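Local coordinates for protein exosome complex component Rrp42 (Methanothermobacter thermautotrophicus, PDB 2WNR) that probably serves as a non-catalytic subunit of the RNA-degrading archaeal exosome, helping to shape the active site of its partner Rrp41, at residues Glu106-Ile115 with Leu150-Val159. Sequence-based numbering, arbitrary orientation.
Sequences ELSRVVDRCI and LFDAAVLATV
In the RNase PH fold, helices 102-117 and 150-164 pack together, with Leu107 set against Phe151. The segment axes cross at -48° and approach to 9.6 Å. Leu107 CD2 lies 4.1 Å from the centroid of the Phe151 ring, an off-centre CH-pi contact. With CG trans to the backbone nitrogen (chi1 -175°), the leucine side chain reaches across, and CD2 also meets the Ala154 methyl. Val110 CG1 reaches CD1 of the same ring at 3.9 Å. Glu106 meets the ring edge: its OE1 lies near the ring plane, 3.9 Å from Phe151 CZ, with the carboxylate turned almost perpendicular to the ring. Glu106 OE2 forms a salt bridge with Arg220. Replacing Phe151 by alanine is likely to open a gap beside Leu107 and Val110 and take the ring edge from the Glu106 carboxylate.

One turn on, Val111 splits its branches. CG2 packs on Ala154 CB at 3.6 Å, and CG1 meets Thr158 OG1 tip to tip. That hydroxyl donates to Ala154 O (2.7 Å) from above the carbonyl plane. Farther along, Cys114 SG touches Val155 CG1 at 3.9 Å, and Ile115 CD1 rests on Thr158 CG2. Leu141 of strand 133-145 touches both Val111 and Ala154. The buried interface is mainly apolar; the Thr158 hydroxyl bonds within its own helix, and contacts between the segments are van der Waals, implying that complementary shape, not polar pairing, sets their fit.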
loop_
_atom_site.group_PDB
_atom_site.type_symbol
_atom_site.label_atom_id
_atom_site.label_comp_id
_atom_site.label_asym_id
_atom_site.label_seq_id
_atom_site.Cartn_x
_atom_site.Cartn_y
_atom_site.Cartn_z
ATOM N N GLU A 106 14.842 -9.559 7.600
ATOM C CA GLU A 106 15.634 -10.545 8.320
ATOM C C GLU A 106 16.582 -9.880 9.305
ATOM O O GLU A 106 16.558 -10.185 10.507
ATOM C CB GLU A 106 16.432 -11.427 7.374
ATOM C CG GLU A 106 17.176 -12.506 8.147
ATOM C CD GLU A 106 18.249 -13.167 7.335
ATOM O OE1 GLU A 106 18.741 -12.533 6.381
ATOM O OE2 GLU A 106 18.603 -14.321 7.662
ATOM N N LEU A 107 17.407 -8.970 8.784
ATOM C CA LEU A 107 18.313 -8.176 9.605
ATOM C C LEU A 107 17.591 -7.613 10.822
ATOM O O LEU A 107 18.036 -7.784 11.940
ATOM C CB LEU A 107 18.933 -7.038 8.791
ATOM C CG LEU A 107 20.017 -6.125 9.407
ATOM C CD1 LEU A 107 19.445 -4.894 10.059
ATOM C CD2 LEU A 107 20.922 -6.863 10.393
ATOM N N SER A 108 16.463 -6.965 10.569
ATOM C CA SER A 108 15.629 -6.342 11.588
ATOM C C SER A 108 15.159 -7.326 12.659
ATOM O O SER A 108 15.360 -7.098 13.849
ATOM C CB SER A 108 14.432 -5.681 10.910
ATOM O OG SER A 108 13.996 -4.577 11.660
ATOM N N ARG A 109 14.549 -8.427 12.238
ATOM C CA ARG A 109 14.053 -9.444 13.176
ATOM C C ARG A 109 15.147 -10.138 13.980
ATOM O O ARG A 109 14.941 -10.503 15.138
ATOM C CB ARG A 109 13.243 -10.487 12.432
ATOM C CG ARG A 109 11.929 -9.958 11.936
ATOM C CD ARG A 109 11.206 -10.993 11.125
ATOM N NE ARG A 109 10.878 -12.188 11.899
ATOM C CZ ARG A 109 9.859 -12.278 12.743
ATOM N NH1 ARG A 109 9.079 -11.230 12.945
ATOM N NH2 ARG A 109 9.634 -13.407 13.382
ATOM N N VAL A 110 16.307 -10.326 13.361
ATOM C CA VAL A 110 17.428 -10.955 14.037
ATOM C C VAL A 110 17.969 -10.054 15.136
ATOM O O VAL A 110 18.285 -10.532 16.226
ATOM C CB VAL A 110 18.520 -11.423 13.044
ATOM C CG1 VAL A 110 19.781 -11.806 13.772
ATOM C CG2 VAL A 110 18.015 -12.636 12.292
ATOM N N VAL A 111 18.031 -8.754 14.868
ATOM C CA VAL A 111 18.432 -7.781 15.879
ATOM C C VAL A 111 17.391 -7.728 16.977
ATOM O O VAL A 111 17.721 -7.744 18.159
ATOM C CB VAL A 111 18.594 -6.379 15.297
ATOM C CG1 VAL A 111 18.861 -5.377 16.416
ATOM C CG2 VAL A 111 19.705 -6.360 14.263
ATOM N N ASP A 112 16.125 -7.677 16.581
ATOM C CA ASP A 112 15.058 -7.662 17.544
ATOM C C ASP A 112 15.116 -8.895 18.433
ATOM O O ASP A 112 14.889 -8.805 19.638
ATOM C CB ASP A 112 13.701 -7.565 16.860
ATOM C CG ASP A 112 12.576 -7.390 17.865
ATOM O OD1 ASP A 112 12.141 -8.406 18.437
ATOM O OD2 ASP A 112 12.153 -6.240 18.103
ATOM N N ARG A 113 15.424 -10.041 17.835
ATOM C CA ARG A 113 15.501 -11.296 18.579
ATOM C C ARG A 113 16.562 -11.231 19.683
ATOM O O ARG A 113 16.291 -11.574 20.838
ATOM C CB ARG A 113 15.805 -12.451 17.625
ATOM C CG ARG A 113 15.554 -13.839 18.206
ATOM C CD ARG A 113 15.836 -14.899 17.177
ATOM N NE ARG A 113 15.095 -14.632 15.945
ATOM C CZ ARG A 113 15.480 -15.015 14.727
ATOM N NH1 ARG A 113 16.609 -15.694 14.560
ATOM N NH2 ARG A 113 14.730 -14.711 13.675
ATOM N N CYS A 114 17.755 -10.777 19.301
ATOM C CA CYS A 114 18.891 -10.618 20.199
ATOM C C CYS A 114 18.590 -9.704 21.395
ATOM O O CYS A 114 18.825 -10.083 22.549
ATOM C CB CYS A 114 20.074 -10.072 19.415
ATOM S SG CYS A 114 21.634 -10.285 20.230
ATOM N N ILE A 115 18.066 -8.511 21.122
ATOM C CA ILE A 115 17.653 -7.591 22.186
ATOM C C ILE A 115 16.525 -8.163 23.049
ATOM O O ILE A 115 16.580 -8.068 24.278
ATOM C CB ILE A 115 17.287 -6.186 21.627
ATOM C CG1 ILE A 115 18.531 -5.308 21.534
ATOM C CG2 ILE A 115 16.276 -5.469 22.498
ATOM C CD1 ILE A 115 19.318 -5.502 20.277
ATOM N N LEU A 150 26.113 -6.843 8.319
ATOM C CA LEU A 150 25.159 -5.930 8.871
ATOM C C LEU A 150 24.753 -6.302 10.305
ATOM O O LEU A 150 24.557 -5.433 11.143
ATOM C CB LEU A 150 23.946 -5.949 7.964
ATOM C CG LEU A 150 23.682 -4.842 6.941
ATOM C CD1 LEU A 150 24.827 -3.971 6.409
ATOM C CD2 LEU A 150 22.633 -5.286 5.930
ATOM N N PHE A 151 24.646 -7.598 10.574
ATOM C CA PHE A 151 24.114 -8.099 11.837
ATOM C C PHE A 151 24.919 -7.652 13.059
ATOM O O PHE A 151 24.343 -7.146 14.039
ATOM C CB PHE A 151 24.007 -9.628 11.811
ATOM C CG PHE A 151 23.198 -10.151 10.675
ATOM C CD1 PHE A 151 21.832 -10.376 10.824
ATOM C CD2 PHE A 151 23.794 -10.416 9.446
ATOM C CE1 PHE A 151 21.068 -10.852 9.762
ATOM C CE2 PHE A 151 23.039 -10.893 8.374
ATOM C CZ PHE A 151 21.674 -11.109 8.533
ATOM N N ASP A 152 26.240 -7.844 12.997
ATOM C CA ASP A 152 27.098 -7.568 14.145
ATOM C C ASP A 152 27.150 -6.079 14.402
ATOM O O ASP A 152 27.077 -5.651 15.549
ATOM C CB ASP A 152 28.492 -8.146 13.935
ATOM C CG ASP A 152 28.480 -9.654 13.766
ATOM O OD1 ASP A 152 27.400 -10.263 13.902
ATOM O OD2 ASP A 152 29.558 -10.238 13.505
ATOM N N ALA A 153 27.241 -5.303 13.322
ATOM C CA ALA A 153 27.195 -3.842 13.375
ATOM C C ALA A 153 25.851 -3.345 13.905
ATOM O O ALA A 153 25.804 -2.405 14.703
ATOM C CB ALA A 153 27.469 -3.256 12.008
ATOM N N ALA A 154 24.769 -3.994 13.471
ATOM C CA ALA A 154 23.414 -3.605 13.862
ATOM C C ALA A 154 23.168 -3.847 15.339
ATOM O O ALA A 154 22.722 -2.950 16.046
ATOM C CB ALA A 154 22.378 -4.311 13.011
ATOM N N VAL A 155 23.480 -5.046 15.807
ATOM C CA VAL A 155 23.268 -5.397 17.212
ATOM C C VAL A 155 24.101 -4.477 18.105
ATOM O O VAL A 155 23.633 -3.988 19.136
ATOM C CB VAL A 155 23.612 -6.883 17.483
ATOM C CG1 VAL A 155 23.682 -7.162 18.971
ATOM C CG2 VAL A 155 22.587 -7.788 16.814
ATOM N N LEU A 156 25.333 -4.234 17.675
ATOM C CA LEU A 156 26.262 -3.402 18.418
ATOM C C LEU A 156 25.731 -1.973 18.573
ATOM O O LEU A 156 25.783 -1.408 19.662
ATOM C CB LEU A 156 27.621 -3.409 17.720
ATOM C CG LEU A 156 28.860 -2.829 18.405
ATOM C CD1 LEU A 156 28.897 -3.103 19.915
ATOM C CD2 LEU A 156 30.090 -3.398 17.734
ATOM N N ALA A 157 25.210 -1.415 17.481
ATOM C CA ALA A 157 24.685 -0.050 17.458
ATOM C C ALA A 157 23.372 0.082 18.244
ATOM O O ALA A 157 23.158 1.082 18.935
ATOM C CB ALA A 157 24.502 0.426 16.022
ATOM N N THR A 158 22.504 -0.923 18.134
ATOM C CA THR A 158 21.241 -0.931 18.848
ATOM C C THR A 158 21.494 -1.003 20.346
ATOM O O THR A 158 20.941 -0.204 21.102
ATOM C CB THR A 158 20.370 -2.104 18.419
ATOM O OG1 THR A 158 20.280 -2.130 16.989
ATOM C CG2 THR A 158 18.963 -1.972 19.008
ATOM N N VAL A 159 22.348 -1.943 20.762
ATOM C CA VAL A 159 22.747 -2.039 22.159
ATOM C C VAL A 159 23.339 -0.714 22.632
ATOM O O VAL A 159 22.944 -0.196 23.686
ATOM C CB VAL A 159 23.704 -3.236 22.427
ATOM C CG1 VAL A 159 24.328 -3.148 23.812
ATOM C CG2 VAL A 159 22.944 -4.549 22.319
#